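Local structure of SM80.1 Vicilin (Solanum melongena, 5VF5) at residues 259-268 against 319-327; 239-248 against 339-347. The protein probably serves as a seed storage globulin of the 7S vicilin type, a two-cupin protein that carries a bound copper ion in this crystal. One frame throughout, in Å; residues are numbered along the deposited sequence. Where two conformers were deposited one is given.

Interaction 1. Residues 259-268 against 319-327; sequences YYNSRSTRVV and LVIPAGHPI. With CU (copper (II) ion), chain D; ACT (acetate ion), chain C.
Tyr-259 and Ile-327 run alongside one another, and the ring of the tyrosine carries CG2 of the isoleucine over one face, a CH-pi contact 3.8 Å from the ring centroid. With chi1 at 70°, CG of Tyr-259 sits between its own N and carbonyl carbon, which lays the ring along its neighbour. Beyond CB, CD1 and CE1 pass Ile-327 O and CG2; CE2, on the other edge, faces both an acetate OXT and the same methyl. CZ comes within 3.5 Å of Ile-327 CG2, and OH donates to OXT at 2.7 Å while brushing Ile-321 CD1. The acetate, probably from the crystallisation liquor, also takes a nearly straight bond from Asn-261 ND2 to OXT (170°) and one from Arg-266 NH1 to its other oxygen; Lys-351 completes the grip. Bent at chi2 and chi3, the arginine turns NE and NH2 side-on to Ser-264 OG, fixing the guanidinium's rotation, and NH1 also pairs with Glu-229. In the neighbouring strand pair, Ile-321 CD1 packs on Val-268 CG2 at 3.7 Å. Gly-324 N reaches Asn-261 O at 2.8 Å, and two waters link Asn-261 to the other segment, one from its backbone N to Pro-322 and His-325, the other from ND2 to Ile-321 O, with Ser-264 O beside it. At the type II turn 322-325, His-325 ND1 donates to Ala-323 O, while NE2 binds copper at 2.0 Å with Cys-281 and His-283. The copper lies apart from the acetate's polar pocket; the antiparallel pairing of 266-268 with 319-321 and Tyr-259 with Ile-327 is that of the C-terminal cupin beta-barrel.

Interaction 2. Residues 239-248 against 339-347; sequences RDLDAAVAFM and VVGFGINAM
The rim of the Phe-342 ring is turned to Ala-244 O, which lies close to the plane of the ring, while Val-245 CG2 approaches obliquely, 4.0 Å from CE1; Tyr-123 inclines its ring against the same phenylalanine. Phe-247 is met obliquely too, its CD2 lying 4.2 Å from Val-340 CG2. Between the two rings Val-245 and Val-340 run alongside one another and touch through their CG1 methyls. On the other face Ala-244 and Ala-246 pair with Gly-343 and Gly-341, and beyond them larger side chains meet, Met-248 CB on Val-339 CG2 at 3.7 Å. Strands 243-248 and 339-344 run antiparallel at 159° as neighbours in a sheet of the C-terminal cupin beta-barrel, tied by six backbone bonds among the pairs 244/343, 246/341 and 248/339. Past the strands Asp-242 ties down the loop 345-347. Its CG stands anti to the backbone N (chi1 -169°), which carries OD1 across. There OD1 accepts from Met-347 N at 2.8 Å, on its syn side. The backbone O of Asp-242 accepts from Ala-346 N at 2.9 Å, with the donor above the carbonyl plane. OD2 takes two waters, one leading to Met-347 O and the other to Asn-345 ND2, and Ala-346 CB packs against Ala-244 CB at 3.7 Å.

In the fold
Interaction 1 straddles two sheets of the C-terminal cupin: its Tyr-259 end pairs with Ile-327 in one, and through 265-268 and 319-321 it shares the other with interaction 2. In that shared sheet the two inner strands, 265-272 and 337-344, are themselves neighbours. Along the chain, interaction 1 is nested within the loop closed by interaction 2. Ser-264 OG probably bonds Ile-344 O, and Arg-266 lies against Gly-343. Interaction 2 is the more buried, largely apolar beside the N-terminal cupin's strand 69-77, with Asp-242 and its waters at the strand end. Interaction 1 is only partly buried, mixing an apolar patch with waters, an acetate-filled polar pocket and a copper ligand.

Interaction 1. Residues 259-268 against 319-327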
# COMPACT_ATOMS: atom_id res chain seq x y z
N TYR A 259 10.77 7.83 -15.46
CA TYR A 259 11.59 8.25 -14.33
C TYR A 259 12.12 7.02 -13.62
O TYR A 259 11.75 5.87 -13.94
CB TYR A 259 10.73 9.06 -13.34
CG TYR A 259 9.71 8.21 -12.59
CD1 TYR A 259 8.45 7.95 -13.14
CD2 TYR A 259 10.02 7.63 -11.37
CE1 TYR A 259 7.51 7.16 -12.47
CE2 TYR A 259 9.09 6.82 -10.71
CZ TYR A 259 7.85 6.57 -11.26
OH TYR A 259 6.91 5.82 -10.59
N TYR A 260 13.01 7.22 -12.67
CA TYR A 260 13.38 6.15 -11.75
C TYR A 260 13.54 6.69 -10.33
O TYR A 260 13.77 7.90 -10.12
CB TYR A 260 14.66 5.38 -12.20
CG TYR A 260 15.95 6.20 -12.15
CD1 TYR A 260 16.38 6.98 -13.23
CD2 TYR A 260 16.73 6.22 -11.02
CE1 TYR A 260 17.55 7.72 -13.16
CE2 TYR A 260 17.91 6.95 -10.97
CZ TYR A 260 18.30 7.71 -12.04
OH TYR A 260 19.45 8.47 -12.03
N ASN A 261 13.39 5.80 -9.36
CA ASN A 261 13.68 6.10 -7.95
C ASN A 261 15.12 5.74 -7.65
O ASN A 261 15.59 4.67 -7.99
CB ASN A 261 12.74 5.30 -7.07
CG ASN A 261 11.34 5.83 -7.12
OD1 ASN A 261 11.11 6.98 -6.74
ND2 ASN A 261 10.40 5.01 -7.60
N SER A 262 15.82 6.64 -6.98
CA SER A 262 17.23 6.45 -6.73
C SER A 262 17.57 5.26 -5.86
O SER A 262 18.53 4.58 -6.12
CB SER A 262 17.84 7.74 -6.17
OG SER A 262 17.37 8.03 -4.86
N ARG A 263 16.80 5.05 -4.79
CA ARG A 263 17.08 3.95 -3.86
C ARG A 263 15.90 3.15 -3.35
O ARG A 263 16.11 2.04 -2.87
CB ARG A 263 17.91 4.40 -2.69
CG ARG A 263 17.30 5.41 -1.84
CD ARG A 263 18.17 5.55 -0.56
NE ARG A 263 17.95 4.54 0.48
CZ ARG A 263 18.76 3.56 0.89
NH1 ARG A 263 19.92 3.28 0.28
NH2 ARG A 263 18.37 2.80 1.91
N SER A 264 14.69 3.67 -3.51
CA SER A 264 13.53 3.07 -2.92
C SER A 264 12.80 2.17 -3.88
O SER A 264 12.50 2.57 -4.98
CB SER A 264 12.60 4.16 -2.39
OG SER A 264 11.39 3.64 -1.82
N THR A 265 12.56 0.95 -3.45
CA THR A 265 11.68 0.03 -4.17
C THR A 265 10.24 0.39 -3.83
O THR A 265 9.92 0.70 -2.67
CB THR A 265 11.95 -1.42 -3.73
OG1 THR A 265 13.26 -1.79 -4.13
CG2 THR A 265 10.97 -2.41 -4.32
N ARG A 266 9.37 0.40 -4.84
CA ARG A 266 7.97 0.79 -4.68
C ARG A 266 7.04 -0.36 -4.89
O ARG A 266 7.22 -1.13 -5.82
CB ARG A 266 7.63 1.96 -5.61
CG ARG A 266 8.54 3.19 -5.39
CD ARG A 266 7.95 4.07 -4.27
NE ARG A 266 8.91 4.62 -3.39
CZ ARG A 266 8.91 5.83 -2.94
NH1 ARG A 266 8.04 6.74 -3.42
NH2 ARG A 266 9.78 6.14 -2.02
N VAL A 267 6.07 -0.49 -4.00
CA VAL A 267 5.02 -1.48 -4.15
C VAL A 267 3.74 -0.72 -4.42
O VAL A 267 3.17 -0.10 -3.51
CB VAL A 267 4.88 -2.38 -2.90
CG1 VAL A 267 3.84 -3.45 -3.16
CG2 VAL A 267 6.20 -3.05 -2.53
N VAL A 268 3.36 -0.70 -5.70
CA VAL A 268 2.33 0.18 -6.24
C VAL A 268 1.02 -0.56 -6.38
O VAL A 268 1.02 -1.60 -7.03
CB VAL A 268 2.79 0.71 -7.62
CG1 VAL A 268 1.70 1.52 -8.31
CG2 VAL A 268 4.08 1.51 -7.42
N LEU A 319 2.23 -3.60 -8.80
CA LEU A 319 3.49 -3.66 -9.49
C LEU A 319 4.59 -3.29 -8.51
O LEU A 319 4.50 -2.25 -7.87
CB LEU A 319 3.54 -2.69 -10.65
CG LEU A 319 4.79 -2.75 -11.53
CD1 LEU A 319 4.97 -4.06 -12.27
CD2 LEU A 319 4.80 -1.60 -12.51
N VAL A 320 5.65 -4.09 -8.47
CA VAL A 320 6.83 -3.75 -7.70
C VAL A 320 7.81 -3.07 -8.68
O VAL A 320 8.16 -3.64 -9.71
CB VAL A 320 7.46 -4.98 -7.05
CG1 VAL A 320 8.78 -4.61 -6.39
CG2 VAL A 320 6.49 -5.62 -6.06
N ILE A 321 8.24 -1.87 -8.34
CA ILE A 321 9.23 -1.15 -9.13
C ILE A 321 10.55 -1.20 -8.33
O ILE A 321 10.69 -0.43 -7.35
CB ILE A 321 8.86 0.34 -9.35
CG1 ILE A 321 7.37 0.51 -9.78
CG2 ILE A 321 9.86 0.93 -10.37
CD1 ILE A 321 6.96 1.96 -9.77
N PRO A 322 11.51 -2.04 -8.74
CA PRO A 322 12.78 -2.03 -8.02
C PRO A 322 13.49 -0.67 -8.17
O PRO A 322 13.31 0.03 -9.18
CB PRO A 322 13.58 -3.13 -8.71
CG PRO A 322 12.59 -3.95 -9.42
CD PRO A 322 11.47 -3.05 -9.81
N ALA A 323 14.33 -0.33 -7.18
CA ALA A 323 15.08 0.88 -7.24
C ALA A 323 15.97 0.94 -8.49
O ALA A 323 16.46 -0.08 -9.00
CB ALA A 323 15.94 1.04 -6.01
N GLY A 324 16.08 2.15 -9.06
CA GLY A 324 16.95 2.38 -10.20
C GLY A 324 16.35 2.04 -11.54
O GLY A 324 16.90 2.39 -12.57
N HIS A 325 15.20 1.38 -11.54
CA HIS A 325 14.60 0.91 -12.78
C HIS A 325 13.75 1.98 -13.44
O HIS A 325 12.79 2.44 -12.84
CB HIS A 325 13.74 -0.32 -12.53
CG HIS A 325 14.52 -1.58 -12.27
ND1 HIS A 325 15.51 -1.65 -11.32
CD2 HIS A 325 14.38 -2.83 -12.78
CE1 HIS A 325 15.98 -2.88 -11.29
NE2 HIS A 325 15.32 -3.61 -12.16
N PRO A 326 14.09 2.37 -14.67
CA PRO A 326 13.26 3.32 -15.40
C PRO A 326 11.86 2.76 -15.61
O PRO A 326 11.70 1.56 -15.97
CB PRO A 326 14.00 3.50 -16.73
CG PRO A 326 15.45 3.26 -16.36
CD PRO A 326 15.34 2.10 -15.38
N ILE A 327 10.85 3.59 -15.43
CA ILE A 327 9.45 3.20 -15.54
C ILE A 327 8.62 4.34 -16.08
O ILE A 327 8.89 5.50 -15.79
CB ILE A 327 8.93 2.74 -14.14
CG1 ILE A 327 7.47 2.35 -14.13
CG2 ILE A 327 9.12 3.82 -13.09
CD1 ILE A 327 7.21 0.93 -14.26
CU CU D . 15.99 -5.29 -13.02
C ACT C . 6.58 5.88 -7.15
O ACT C . 6.83 6.49 -6.06
OXT ACT C . 7.50 5.66 -7.97
CH3 ACT C . 5.19 5.43 -7.54
O HOH W 1 12.86 3.11 -10.10
O HOH W 2 11.51 2.24 -7.51

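Interaction 2. Residues 239-248 against 339-347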
# COMPACT_ATOMS: atom_id res chain seq x y z
N ARG A 239 9.76 6.59 10.12
CA ARG A 239 11.22 6.41 10.13
C ARG A 239 11.67 5.00 10.52
O ARG A 239 12.65 4.52 9.99
CB ARG A 239 11.88 7.46 11.06
CG ARG A 239 11.87 8.80 10.43
CD ARG A 239 12.41 9.87 11.36
NE ARG A 239 12.24 11.17 10.73
CZ ARG A 239 12.30 12.32 11.37
NH1 ARG A 239 12.58 12.38 12.68
NH2 ARG A 239 12.10 13.43 10.69
N ASP A 240 10.99 4.40 11.48
CA ASP A 240 11.36 3.06 11.96
C ASP A 240 11.30 1.99 10.86
O ASP A 240 12.18 1.16 10.77
CB ASP A 240 10.56 2.64 13.21
CG ASP A 240 9.04 2.83 13.10
OD1 ASP A 240 8.47 3.15 12.01
OD2 ASP A 240 8.37 2.66 14.17
N LEU A 241 10.25 2.03 10.04
CA LEU A 241 10.11 1.15 8.91
C LEU A 241 10.93 1.62 7.71
O LEU A 241 11.16 0.86 6.82
CB LEU A 241 8.66 1.07 8.52
CG LEU A 241 7.76 0.25 9.42
CD1 LEU A 241 6.32 0.43 8.98
CD2 LEU A 241 8.14 -1.21 9.32
N ASP A 242 11.35 2.89 7.72
CA ASP A 242 12.01 3.54 6.61
C ASP A 242 11.15 3.42 5.36
O ASP A 242 11.62 3.04 4.29
CB ASP A 242 13.43 3.04 6.40
CG ASP A 242 14.21 3.90 5.44
OD1 ASP A 242 13.84 5.09 5.26
OD2 ASP A 242 15.19 3.40 4.86
N ALA A 243 9.90 3.79 5.53
CA ALA A 243 8.89 3.68 4.49
C ALA A 243 8.34 5.04 4.07
O ALA A 243 8.33 5.99 4.85
CB ALA A 243 7.77 2.75 4.93
N ALA A 244 7.84 5.11 2.86
CA ALA A 244 7.09 6.23 2.36
C ALA A 244 5.74 5.78 1.88
O ALA A 244 5.55 4.59 1.51
CB ALA A 244 7.82 6.89 1.23
N VAL A 245 4.82 6.72 1.79
CA VAL A 245 3.52 6.47 1.16
C VAL A 245 3.33 7.51 0.08
O VAL A 245 3.32 8.71 0.37
CB VAL A 245 2.33 6.51 2.14
CG1 VAL A 245 1.06 6.23 1.40
CG2 VAL A 245 2.59 5.59 3.32
N ALA A 246 3.19 7.07 -1.16
CA ALA A 246 3.12 7.92 -2.30
C ALA A 246 1.70 7.78 -2.89
O ALA A 246 1.12 6.69 -2.96
CB ALA A 246 4.16 7.56 -3.34
N PHE A 247 1.19 8.90 -3.37
CA PHE A 247 -0.07 8.97 -4.07
C PHE A 247 0.17 9.56 -5.46
O PHE A 247 0.69 10.68 -5.57
CB PHE A 247 -1.01 9.89 -3.30
CG PHE A 247 -1.25 9.46 -1.87
CD1 PHE A 247 -0.38 9.83 -0.86
CD2 PHE A 247 -2.31 8.62 -1.57
CE1 PHE A 247 -0.61 9.44 0.45
CE2 PHE A 247 -2.58 8.24 -0.26
CZ PHE A 247 -1.70 8.62 0.75
N MET A 248 -0.14 8.80 -6.50
CA MET A 248 0.06 9.28 -7.86
C MET A 248 -1.26 9.19 -8.58
O MET A 248 -1.90 8.14 -8.57
CB MET A 248 1.16 8.51 -8.60
CG MET A 248 1.45 9.04 -9.99
SD MET A 248 3.04 8.49 -10.61
CE MET A 248 2.56 6.83 -11.00
N VAL A 339 -2.99 5.50 -8.10
CA VAL A 339 -2.26 4.44 -7.36
C VAL A 339 -1.82 4.94 -6.01
O VAL A 339 -1.61 6.17 -5.81
CB VAL A 339 -1.01 3.91 -8.13
CG1 VAL A 339 -1.42 3.43 -9.50
CG2 VAL A 339 0.08 4.96 -8.24
N VAL A 340 -1.63 4.02 -5.09
CA VAL A 340 -0.94 4.26 -3.85
C VAL A 340 0.29 3.40 -3.90
O VAL A 340 0.22 2.22 -4.25
CB VAL A 340 -1.77 3.82 -2.63
CG1 VAL A 340 -0.96 3.99 -1.34
CG2 VAL A 340 -3.02 4.62 -2.62
N GLY A 341 1.43 4.00 -3.61
CA GLY A 341 2.70 3.26 -3.59
C GLY A 341 3.33 3.27 -2.21
O GLY A 341 3.43 4.32 -1.55
N PHE A 342 3.72 2.13 -1.72
CA PHE A 342 4.56 2.05 -0.55
C PHE A 342 6.00 2.04 -0.99
O PHE A 342 6.40 1.23 -1.83
CB PHE A 342 4.25 0.79 0.25
CG PHE A 342 2.92 0.81 0.93
CD1 PHE A 342 2.69 1.72 1.95
CD2 PHE A 342 1.91 -0.08 0.60
CE1 PHE A 342 1.49 1.76 2.62
CE2 PHE A 342 0.70 -0.07 1.27
CZ PHE A 342 0.47 0.86 2.28
N GLY A 343 6.79 2.90 -0.39
CA GLY A 343 8.23 2.94 -0.64
C GLY A 343 9.01 2.28 0.48
O GLY A 343 8.79 2.59 1.66
N ILE A 344 9.89 1.37 0.11
CA ILE A 344 10.74 0.65 1.03
C ILE A 344 12.14 1.26 0.85
O ILE A 344 12.48 1.69 -0.29
CB ILE A 344 10.65 -0.87 0.69
CG1 ILE A 344 9.19 -1.37 1.02
CG2 ILE A 344 11.72 -1.65 1.46
CD1 ILE A 344 8.86 -2.71 0.44
N ASN A 345 12.96 1.36 1.91
CA ASN A 345 14.26 2.03 1.83
C ASN A 345 14.05 3.50 1.40
O ASN A 345 14.76 4.01 0.51
CB ASN A 345 15.26 1.32 0.89
CG ASN A 345 15.53 -0.11 1.29
OD1 ASN A 345 15.50 -1.03 0.41
ND2 ASN A 345 15.71 -0.35 2.59
N ALA A 346 13.09 4.18 2.05
CA ALA A 346 12.62 5.46 1.52
C ALA A 346 13.51 6.68 1.86
O ALA A 346 13.59 7.59 1.03
CB ALA A 346 11.22 5.74 2.00
N MET A 347 14.16 6.70 3.02
CA MET A 347 14.94 7.86 3.36
C MET A 347 16.01 8.06 2.29
O MET A 347 16.69 7.11 1.88
CB MET A 347 15.64 7.73 4.71
CG MET A 347 16.21 9.04 5.15
SD MET A 347 14.98 10.07 5.96
CE MET A 347 15.06 9.43 7.59
O HOH W 3 12.31 0.08 4.34
O HOH W 4 16.84 4.63 3.32
O HOH W 5 16.18 1.00 4.93